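Local coordinates for competence damage-inducible protein A (Klebsiella pneumoniae subsp. pneumoniae MGH 78578, PDB 5V01) that is of unknown function but belongs to the CinA family, some relatives of which hydrolyse the amide of nicotinamide mononucleotide, at residues A[33-38]-A[42-47]; A[60-65]-A[72-77]; A[105-110]-A[163-168]; A[128-133]-A[139-144]. All coordinates share one frame; numbering follows the deposited sequence. Where two conformers were deposited one is given.

The four contacts are built on one five-stranded mixed sheet with helices on both faces, and all belong to the CinA fold. Interactions 1 and 3 seat helices 43-50 and 150-169 on one face, whereas interaction 2 places helix 67-74 on the other; interaction 4 is the hairpin that supplies the last two strands. Interactions 1, 2 and 3 open in that order along the chain, and interaction 4 is nested inside the loop that interaction 3 closes. Centres of neighbouring contacts (1 and 2, 1 and 3, 3 and 4) are about 11 Å apart, and those of 2 and 4 about 17 Å. Through edge strand 58-64 the sheet runs on antiparallel into the second subunit, joining the two chains.

Interaction 1: A[33-38]-A[42-47]; sequences LTTAES and GNLAAA
Strand 33-37 and the first turn of helix 43-50 run nearly antiparallel, with Thr35 and Ala45 facing each other at a CA-CA distance of 6.6 Å. The axes of the strand and helix segments make an angle of 154° and come within 8.5 Å of each other, a gap filled by Glu37, Thr35 and Leu44. In Glu37, CG is anti to the carbonyl carbon (chi1 -65°) and the chain runs on extended, which carries the carboxylate to the start of the helix. There Glu37 OE1 accepts Leu44 N at 2.9 Å in a nearly straight bond and takes a weaker, bent one from Gly42 N, while Glu37 OE2 accepts Ala45 N at 3.0 Å. Both stronger donors come from well above the carboxylate plane. Thr40, in the intervening loop, adds its hydroxyl to OE1, so the buried carboxylate is gripped at both oxygens and gathers amides at the helix start.

This is the first half of a beta-alpha-beta unit, in which strand 33-37 leads through a short loop into helix 43-50 and on to strand 58-64. Gly42, the N-cap residue, has a positive phi, a conformation in which a CB would collide with the carbonyl oxygen of the residue before; glycine avoids this. Farther along, Thr35 CG2 packs against Leu44 CD2 at 3.7 Å, its rotamer giving the methyl to the leucine and the hydroxyl to Tyr58 OH. Ala45 CB lies 4.1 Å from Thr35 OG1 and 3.7 Å from Glu37 OE2, and Val63 of the second subunit also packs on this residue; a small methyl suits the place.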
# COMPACT_ATOMS: atom_id res chain seq x y z
N LEU A 33 -13.56 -4.28 -1.12
CA LEU A 33 -12.88 -3.57 -0.04
C LEU A 33 -11.77 -2.70 -0.63
O LEU A 33 -11.13 -3.09 -1.61
CB LEU A 33 -12.25 -4.63 0.87
CG LEU A 33 -11.37 -4.17 2.03
CD1 LEU A 33 -12.16 -3.37 3.07
CD2 LEU A 33 -10.72 -5.39 2.67
N THR A 34 -11.49 -1.57 0.01
CA THR A 34 -10.36 -0.69 -0.32
C THR A 34 -9.76 -0.19 0.99
O THR A 34 -10.40 -0.22 2.04
CB THR A 34 -10.81 0.46 -1.21
OG1 THR A 34 -9.68 1.16 -1.68
CG2 THR A 34 -11.71 1.42 -0.52
N THR A 35 -8.50 0.24 0.92
CA THR A 35 -7.76 0.63 2.11
C THR A 35 -6.96 1.90 1.93
O THR A 35 -6.41 2.15 0.85
CB THR A 35 -6.79 -0.48 2.58
OG1 THR A 35 -5.85 -0.80 1.55
CG2 THR A 35 -7.53 -1.70 3.02
N ALA A 36 -6.85 2.66 3.02
CA ALA A 36 -5.99 3.85 3.07
C ALA A 36 -5.19 3.78 4.36
O ALA A 36 -5.75 3.65 5.45
CB ALA A 36 -6.81 5.14 3.03
N GLU A 37 -3.87 3.86 4.24
CA GLU A 37 -2.96 3.68 5.36
C GLU A 37 -1.99 4.83 5.47
O GLU A 37 -1.69 5.50 4.48
CB GLU A 37 -2.13 2.41 5.11
CG GLU A 37 -2.93 1.13 5.10
CD GLU A 37 -2.04 -0.07 4.77
OE1 GLU A 37 -1.22 -0.46 5.64
OE2 GLU A 37 -2.21 -0.62 3.68
N SER A 38 -1.49 5.02 6.67
CA SER A 38 -0.40 5.95 6.93
C SER A 38 0.69 5.17 7.67
O SER A 38 1.52 4.53 7.03
CB SER A 38 -0.96 7.17 7.64
OG SER A 38 0.03 8.15 7.87
N GLY A 42 1.31 0.26 4.21
CA GLY A 42 1.02 -0.68 3.14
C GLY A 42 0.93 -2.13 3.59
O GLY A 42 0.60 -2.99 2.80
N ASN A 43 1.20 -2.38 4.88
CA ASN A 43 1.09 -3.76 5.40
C ASN A 43 -0.34 -4.28 5.42
O ASN A 43 -0.57 -5.49 5.33
CB ASN A 43 1.73 -3.86 6.77
CG ASN A 43 3.22 -3.79 6.71
OD1 ASN A 43 3.84 -4.69 6.18
ND2 ASN A 43 3.81 -2.69 7.19
N LEU A 44 -1.33 -3.39 5.54
CA LEU A 44 -2.73 -3.85 5.44
C LEU A 44 -3.08 -4.31 4.03
O LEU A 44 -3.59 -5.43 3.82
CB LEU A 44 -3.69 -2.78 5.95
CG LEU A 44 -5.17 -3.16 5.92
CD1 LEU A 44 -5.52 -4.42 6.73
CD2 LEU A 44 -6.04 -2.01 6.39
N ALA A 45 -2.75 -3.47 3.04
CA ALA A 45 -2.88 -3.86 1.64
C ALA A 45 -2.12 -5.17 1.41
O ALA A 45 -2.61 -6.04 0.71
CB ALA A 45 -2.37 -2.75 0.71
N ALA A 46 -0.91 -5.27 1.96
CA ALA A 46 -0.06 -6.43 1.68
C ALA A 46 -0.71 -7.72 2.19
O ALA A 46 -0.64 -8.75 1.53
CB ALA A 46 1.33 -6.26 2.27
N ALA A 47 -1.36 -7.65 3.34
CA ALA A 47 -2.10 -8.80 3.84
C ALA A 47 -3.20 -9.22 2.88
O ALA A 47 -3.40 -10.41 2.57
CB ALA A 47 -2.66 -8.52 5.21

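Interaction 2: A[60-65]-A[72-77]; sequences TGVVTF and NVLQVR
Val62 and Thr64 turn their branches toward Val73 and Leu74 through well-staggered first torsions. In Val62 (chi1 -55°) CG1 stands anti to the carbonyl carbon and CG2 between that carbon and the backbone N, which spreads the two methyls over two partners. Leu74 has CG anti to its carbonyl carbon and the chain extended to one methyl (chi2 172°), a shape that sets CD1 beside Thr64 OG1 and CD2 beside Val62 CG2. The valine and leucine branches meet tip to tip: Val62 CG1 touches Val73 CG1 at 4.1 Å, and Val62 CG2 touches Leu74 CD2 at 4.0 Å.

In this alpha/beta fold with helices on both faces of a mixed sheet, the last turn of helix 67-74 packs on the face shared with helix 89-103, whose Ile99 and Met95 lie beside Val62 and Thr64 respectively. Alternate strand residues share a face, which is why Val62 and Thr64 both take part. Beta-branched residues suit such a place, being broad close to the backbone and at ease in extended chain. Thr64 lays CG2 against CB of Val73 at 3.8 Å, while its OG1, 3.8 Å from Leu74 CD1, keeps a weak hydrogen bond to the carbonyl of Glu37 on the neighbouring strand. Gln75, the first residue after the helix, leaves helical geometry with a positive phi. Gly61, Val62 and Val63 pair antiparallel with a strand of the second subunit, and Val73 also touches Thr60 of that chain.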
# COMPACT_ATOMS: atom_id res chain seq x y z
N THR A 60 -7.71 -1.71 -4.86
CA THR A 60 -7.05 -0.43 -4.64
C THR A 60 -6.69 -0.20 -3.18
O THR A 60 -7.54 -0.30 -2.30
CB THR A 60 -7.97 0.70 -5.13
OG1 THR A 60 -8.25 0.53 -6.52
CG2 THR A 60 -7.34 2.09 -4.92
N GLY A 61 -5.44 0.16 -2.95
CA GLY A 61 -4.98 0.67 -1.68
C GLY A 61 -4.09 1.87 -1.88
O GLY A 61 -3.40 1.97 -2.89
N VAL A 62 -4.07 2.75 -0.90
CA VAL A 62 -3.12 3.83 -0.87
C VAL A 62 -2.37 3.90 0.44
O VAL A 62 -2.88 3.47 1.49
CB VAL A 62 -3.74 5.21 -1.20
CG1 VAL A 62 -4.47 5.16 -2.53
CG2 VAL A 62 -4.68 5.69 -0.09
N VAL A 63 -1.16 4.45 0.36
CA VAL A 63 -0.33 4.78 1.50
C VAL A 63 -0.07 6.27 1.39
O VAL A 63 0.53 6.74 0.42
CB VAL A 63 0.97 3.98 1.49
CG1 VAL A 63 1.83 4.35 2.68
CG2 VAL A 63 0.65 2.51 1.49
N THR A 64 -0.55 7.01 2.39
CA THR A 64 -0.46 8.49 2.42
C THR A 64 0.19 8.84 3.74
O THR A 64 -0.49 8.94 4.76
CB THR A 64 -1.85 9.14 2.28
OG1 THR A 64 -2.74 8.60 3.25
CG2 THR A 64 -2.41 8.90 0.90
N PHE A 65 1.52 8.92 3.75
CA PHE A 65 2.33 8.92 4.99
C PHE A 65 2.42 10.28 5.69
O PHE A 65 2.81 10.34 6.85
CB PHE A 65 3.71 8.32 4.68
CG PHE A 65 4.42 7.76 5.87
CD1 PHE A 65 4.05 6.52 6.36
CD2 PHE A 65 5.49 8.43 6.47
CE1 PHE A 65 4.69 5.97 7.45
CE2 PHE A 65 6.14 7.88 7.56
CZ PHE A 65 5.74 6.64 8.05
N ASN A 72 -3.65 15.54 -0.82
CA ASN A 72 -3.48 15.36 -2.27
C ASN A 72 -4.26 14.14 -2.81
O ASN A 72 -5.00 14.22 -3.77
CB ASN A 72 -1.97 15.22 -2.58
CG ASN A 72 -1.67 15.05 -4.05
OD1 ASN A 72 -2.31 15.68 -4.89
ND2 ASN A 72 -0.70 14.17 -4.36
N VAL A 73 -4.06 13.00 -2.16
CA VAL A 73 -4.58 11.75 -2.67
C VAL A 73 -6.03 11.48 -2.24
O VAL A 73 -6.81 10.90 -2.98
CB VAL A 73 -3.67 10.58 -2.22
CG1 VAL A 73 -4.22 9.24 -2.71
CG2 VAL A 73 -2.25 10.80 -2.73
N LEU A 74 -6.37 11.91 -1.02
CA LEU A 74 -7.65 11.56 -0.40
C LEU A 74 -8.59 12.73 -0.12
O LEU A 74 -9.69 12.51 0.40
CB LEU A 74 -7.41 10.76 0.88
CG LEU A 74 -6.68 9.43 0.67
CD1 LEU A 74 -6.33 8.86 2.03
CD2 LEU A 74 -7.52 8.48 -0.16
N GLN A 75 -8.18 13.94 -0.48
CA GLN A 75 -8.97 15.17 -0.28
C GLN A 75 -9.31 15.39 1.18
O GLN A 75 -10.31 16.03 1.51
CB GLN A 75 -10.22 15.22 -1.16
CG GLN A 75 -9.95 15.17 -2.64
CD GLN A 75 -9.66 13.78 -3.14
OE1 GLN A 75 -10.37 12.83 -2.79
NE2 GLN A 75 -8.61 13.65 -3.94
N VAL A 76 -8.44 14.95 2.09
CA VAL A 76 -8.62 15.29 3.51
C VAL A 76 -8.49 16.81 3.59
O VAL A 76 -7.60 17.40 2.99
CB VAL A 76 -7.60 14.55 4.40
CG1 VAL A 76 -7.69 15.02 5.84
CG2 VAL A 76 -7.81 13.03 4.32
N ARG A 77 -9.38 17.43 4.34
CA ARG A 77 -9.40 18.90 4.47
C ARG A 77 -8.20 19.40 5.25
O ARG A 77 -7.89 18.88 6.32
CB ARG A 77 -10.64 19.37 5.19
CG ARG A 77 -11.92 19.08 4.47
CD ARG A 77 -13.04 19.59 5.35
NE ARG A 77 -14.34 19.41 4.71
CZ ARG A 77 -15.51 19.66 5.30
NH1 ARG A 77 -15.54 20.10 6.55
NH2 ARG A 77 -16.63 19.49 4.63

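Interaction 3: A[105-110]-A[163-168]; sequences ADIAIA and AALSEK. With NA (sodium ion), chain E.
Leu165 projects from helix 150-169 onto Ile107 and Ile109 of the central strand, and direct contact between the segments is wholly apolar. The leucine's CG is anti to the backbone N (chi1 177°), which sends the fork toward the sheet with one methyl for each isoleucine. Leu165 CD1 lies 4.1 Å from Ile107 CG2, and Leu165 CD2 lies 3.9 Å from Ile109 CD1. The isoleucines, two apart and therefore on the same face, use different branches: Ile107 its short CG2 methyl, Ile109 the end of its long arm. Beta-branched isoleucines suit a central strand, and the leucine fork spans both, in the helix-on-sheet packing of an alpha/beta fold. Leu33 of the adjacent strand and Val22 of helix 15-29 also touch Leu165.

Charged groups interact at the margins. Lys168 makes a salt bridge with Glu140 and a cation-pi contact with Trp133 of the hairpin, while Asp106, just before the strand, forms a salt bridge with Arg136.

Metal coordination comes from the helix backbone: the carbonyl oxygen of Ser166 binds a sodium ion at 2.3 Å, and two waters are further ligands. This part of the helix thus turns Leu165 to the sheet and a main-chain oxygen to the ion.

The strand's backbone hydrogen bonds go to its neighbours in the sheet; with none made to the helix segment, the leucine-isoleucine contact rests on shape and on the exclusion of water.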
# COMPACT_ATOMS: atom_id res chain seq x y z
N ALA A 105 -15.56 1.37 -4.07
CA ALA A 105 -15.70 0.16 -3.29
C ALA A 105 -16.95 0.22 -2.41
O ALA A 105 -17.59 1.26 -2.27
CB ALA A 105 -14.46 -0.03 -2.43
N ASP A 106 -17.28 -0.92 -1.82
CA ASP A 106 -18.37 -1.00 -0.84
C ASP A 106 -17.91 -0.70 0.59
O ASP A 106 -18.69 -0.17 1.40
CB ASP A 106 -18.97 -2.40 -0.89
CG ASP A 106 -19.48 -2.76 -2.26
OD1 ASP A 106 -20.56 -2.24 -2.60
OD2 ASP A 106 -18.83 -3.56 -2.99
N ILE A 107 -16.68 -1.11 0.91
CA ILE A 107 -16.13 -0.96 2.24
C ILE A 107 -14.74 -0.35 2.15
O ILE A 107 -13.94 -0.79 1.32
CB ILE A 107 -16.04 -2.30 3.00
CG1 ILE A 107 -17.45 -2.90 3.16
CG2 ILE A 107 -15.37 -2.13 4.36
CD1 ILE A 107 -17.47 -4.40 3.34
N ALA A 108 -14.46 0.63 3.00
CA ALA A 108 -13.14 1.26 3.10
C ALA A 108 -12.66 1.15 4.55
O ALA A 108 -13.42 1.39 5.49
CB ALA A 108 -13.17 2.72 2.66
N ILE A 109 -11.41 0.79 4.72
CA ILE A 109 -10.72 0.90 6.01
C ILE A 109 -9.66 1.96 5.89
O ILE A 109 -8.87 1.94 4.94
CB ILE A 109 -10.09 -0.42 6.45
CG1 ILE A 109 -11.16 -1.50 6.56
CG2 ILE A 109 -9.34 -0.23 7.74
CD1 ILE A 109 -10.65 -2.88 6.86
N ALA A 110 -9.65 2.88 6.86
CA ALA A 110 -8.54 3.81 7.05
C ALA A 110 -7.91 3.60 8.41
O ALA A 110 -8.62 3.36 9.37
CB ALA A 110 -8.99 5.26 6.89
N ALA A 163 -9.45 -8.23 11.99
CA ALA A 163 -10.31 -8.96 12.93
C ALA A 163 -11.62 -8.21 13.11
O ALA A 163 -12.70 -8.82 13.11
CB ALA A 163 -9.61 -9.17 14.26
N ALA A 164 -11.54 -6.89 13.25
CA ALA A 164 -12.77 -6.09 13.40
C ALA A 164 -13.62 -6.14 12.12
O ALA A 164 -14.85 -6.24 12.15
CB ALA A 164 -12.44 -4.67 13.77
N LEU A 165 -12.95 -6.07 10.96
CA LEU A 165 -13.66 -6.20 9.69
C LEU A 165 -14.38 -7.55 9.61
O LEU A 165 -15.53 -7.60 9.17
CB LEU A 165 -12.68 -6.07 8.53
CG LEU A 165 -13.32 -6.28 7.14
CD1 LEU A 165 -14.39 -5.23 6.86
CD2 LEU A 165 -12.27 -6.31 6.04
N SER A 166 -13.71 -8.64 10.02
CA SER A 166 -14.30 -9.99 9.99
C SER A 166 -15.59 -10.07 10.80
O SER A 166 -16.60 -10.65 10.35
CB SER A 166 -13.27 -11.07 10.42
OG SER A 166 -13.09 -11.21 11.83
N GLU A 167 -15.56 -9.44 11.97
CA GLU A 167 -16.72 -9.32 12.84
C GLU A 167 -17.83 -8.52 12.19
O GLU A 167 -18.99 -8.95 12.18
CB GLU A 167 -16.32 -8.77 14.21
CG GLU A 167 -17.34 -8.88 15.32
CD GLU A 167 -18.48 -7.89 15.24
OE1 GLU A 167 -18.40 -6.86 14.53
OE2 GLU A 167 -19.49 -8.17 15.91
N LYS A 168 -17.47 -7.37 11.63
CA LYS A 168 -18.46 -6.52 11.00
C LYS A 168 -19.14 -7.16 9.80
O LYS A 168 -20.35 -7.00 9.63
CB LYS A 168 -17.89 -5.15 10.65
CG LYS A 168 -17.53 -4.34 11.89
CD LYS A 168 -16.70 -3.11 11.59
CE LYS A 168 -15.96 -2.57 12.82
NZ LYS A 168 -16.90 -2.19 13.88
NA NA E . -17.00 -12.49 9.07
O HOH W 1 -15.15 -12.20 7.51
O HOH W 2 -16.70 -15.21 8.61

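Interaction 4: A[128-133]-A[139-144]; sequences TVWFAW and TETKRM
Trp130 and Arg143 face each other as a non-hydrogen-bonded antiparallel pair, the arginine's aliphatic stem laid over the indole. Arg143 CB sits 3.6 Å from the centroid of the six-membered ring and 10° off its normal, a CH-pi contact. Arginine suits the place because its long apolar stem can lie on an indole while the charged end reaches outward. Arg143 has two conformers; in the one described CG is anti to the backbone N (chi1 179°), the stem runs extended, and Thr128 CG2 lies over one guanidinium face. A water accepts from Trp130 NE1 at 2.9 Å. On the other face of the sheet, Trp133 and Lys142 lie side by side, with Lys142 CB 3.7 Å from Trp133 CZ3, in the ring plane. Phe131 turns its edge to the carbonyl oxygen of Lys142 and packs CE1 against Met144 CG at 3.8 Å.

Six backbone hydrogen bonds, two at each of Val129-Met144, Phe131-Lys142 and Trp133-Glu140, hold the hairpin. Trp130 and Ala132 face helix 89-103, which touches both at Val92, whereas Phe131 and Trp133 face helix 150-169 at Tyr160. Strand 128-135 pairs on its far side with strand 107-113, leaving 138-145 at the sheet's edge within this chain.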
# COMPACT_ATOMS: atom_id res chain seq x y z
N THR A 128 -0.74 4.83 19.78
CA THR A 128 -2.11 5.24 19.56
C THR A 128 -2.46 5.15 18.07
O THR A 128 -1.78 5.75 17.25
CB THR A 128 -2.36 6.67 20.00
OG1 THR A 128 -1.97 6.84 21.38
CG2 THR A 128 -3.84 7.05 19.83
N VAL A 129 -3.52 4.42 17.75
CA VAL A 129 -3.93 4.20 16.36
C VAL A 129 -5.44 4.37 16.25
O VAL A 129 -6.19 3.76 17.03
CB VAL A 129 -3.51 2.81 15.84
CG1 VAL A 129 -3.89 2.67 14.36
CG2 VAL A 129 -2.03 2.55 16.05
N TRP A 130 -5.87 5.20 15.30
CA TRP A 130 -7.26 5.37 14.93
C TRP A 130 -7.62 4.53 13.71
O TRP A 130 -6.83 4.43 12.76
CB TRP A 130 -7.61 6.84 14.66
CG TRP A 130 -7.94 7.64 15.89
CD1 TRP A 130 -7.10 8.47 16.59
CD2 TRP A 130 -9.21 7.71 16.53
NE1 TRP A 130 -7.77 9.04 17.64
CE2 TRP A 130 -9.07 8.60 17.63
CE3 TRP A 130 -10.45 7.12 16.29
CZ2 TRP A 130 -10.13 8.90 18.49
CZ3 TRP A 130 -11.50 7.41 17.16
CH2 TRP A 130 -11.34 8.30 18.23
N PHE A 131 -8.81 3.95 13.75
CA PHE A 131 -9.37 3.12 12.71
C PHE A 131 -10.70 3.67 12.28
O PHE A 131 -11.48 4.12 13.15
CB PHE A 131 -9.61 1.70 13.25
CG PHE A 131 -8.36 0.99 13.68
CD1 PHE A 131 -7.82 1.21 14.92
CD2 PHE A 131 -7.69 0.12 12.80
CE1 PHE A 131 -6.65 0.59 15.31
CE2 PHE A 131 -6.53 -0.51 13.19
CZ PHE A 131 -6.01 -0.30 14.44
N ALA A 132 -11.01 3.57 10.99
CA ALA A 132 -12.36 3.78 10.45
C ALA A 132 -12.74 2.63 9.54
O ALA A 132 -11.91 2.21 8.71
CB ALA A 132 -12.44 5.08 9.69
N TRP A 133 -13.95 2.11 9.69
CA TRP A 133 -14.52 1.13 8.78
C TRP A 133 -15.77 1.79 8.22
O TRP A 133 -16.69 2.14 8.99
CB TRP A 133 -14.86 -0.20 9.49
CG TRP A 133 -13.74 -0.85 10.18
CD1 TRP A 133 -13.00 -1.94 9.73
CD2 TRP A 133 -13.25 -0.56 11.49
NE1 TRP A 133 -12.09 -2.30 10.67
CE2 TRP A 133 -12.20 -1.48 11.75
CE3 TRP A 133 -13.61 0.35 12.50
CZ2 TRP A 133 -11.50 -1.49 12.96
CZ3 TRP A 133 -12.91 0.33 13.69
CH2 TRP A 133 -11.88 -0.58 13.92
N THR A 139 -19.98 4.86 8.66
CA THR A 139 -18.61 4.82 9.23
C THR A 139 -18.60 4.69 10.74
O THR A 139 -19.27 5.46 11.45
CB THR A 139 -17.76 6.06 8.84
OG1 THR A 139 -17.72 6.17 7.42
CG2 THR A 139 -16.31 5.95 9.35
N GLU A 140 -17.87 3.70 11.23
CA GLU A 140 -17.58 3.54 12.63
C GLU A 140 -16.09 3.73 12.84
O GLU A 140 -15.28 3.37 11.96
CB GLU A 140 -17.95 2.12 13.09
CG GLU A 140 -19.43 1.84 13.13
CD GLU A 140 -19.80 0.36 13.00
OE1 GLU A 140 -18.94 -0.55 13.08
OE2 GLU A 140 -21.01 0.11 12.83
N THR A 141 -15.72 4.26 14.00
CA THR A 141 -14.33 4.50 14.32
C THR A 141 -13.96 3.90 15.66
O THR A 141 -14.82 3.64 16.50
CB THR A 141 -14.02 6.01 14.36
OG1 THR A 141 -14.79 6.60 15.43
CG2 THR A 141 -14.33 6.65 13.02
N LYS A 142 -12.66 3.72 15.86
CA LYS A 142 -12.13 3.19 17.11
C LYS A 142 -10.71 3.64 17.32
O LYS A 142 -9.90 3.58 16.40
CB LYS A 142 -12.15 1.65 17.09
CG LYS A 142 -11.58 0.96 18.33
CD LYS A 142 -12.62 0.89 19.43
CE LYS A 142 -12.22 -0.08 20.52
NZ LYS A 142 -11.52 0.61 21.62
N ARG A 143 -10.41 4.10 18.54
CA ARG A 143 -9.05 4.42 18.97
C ARG A 143 -8.51 3.26 19.79
O ARG A 143 -9.18 2.80 20.72
CB ARG A 143 -9.06 5.69 19.82
CG ARG A 143 -7.70 6.11 20.35
CD ARG A 143 -7.82 7.32 21.27
NE ARG A 143 -6.53 7.83 21.72
CZ ARG A 143 -5.81 7.30 22.70
NH1 ARG A 143 -6.26 6.23 23.35
NH2 ARG A 143 -4.64 7.84 23.05
N MET A 144 -7.31 2.81 19.44
CA MET A 144 -6.61 1.74 20.18
C MET A 144 -5.26 2.26 20.64
O MET A 144 -4.71 3.20 20.04
CB MET A 144 -6.40 0.50 19.29
CG MET A 144 -7.67 -0.19 18.84
SD MET A 144 -8.56 -0.94 20.20
CE MET A 144 -7.54 -2.37 20.57
O HOH W 3 -6.45 10.58 19.78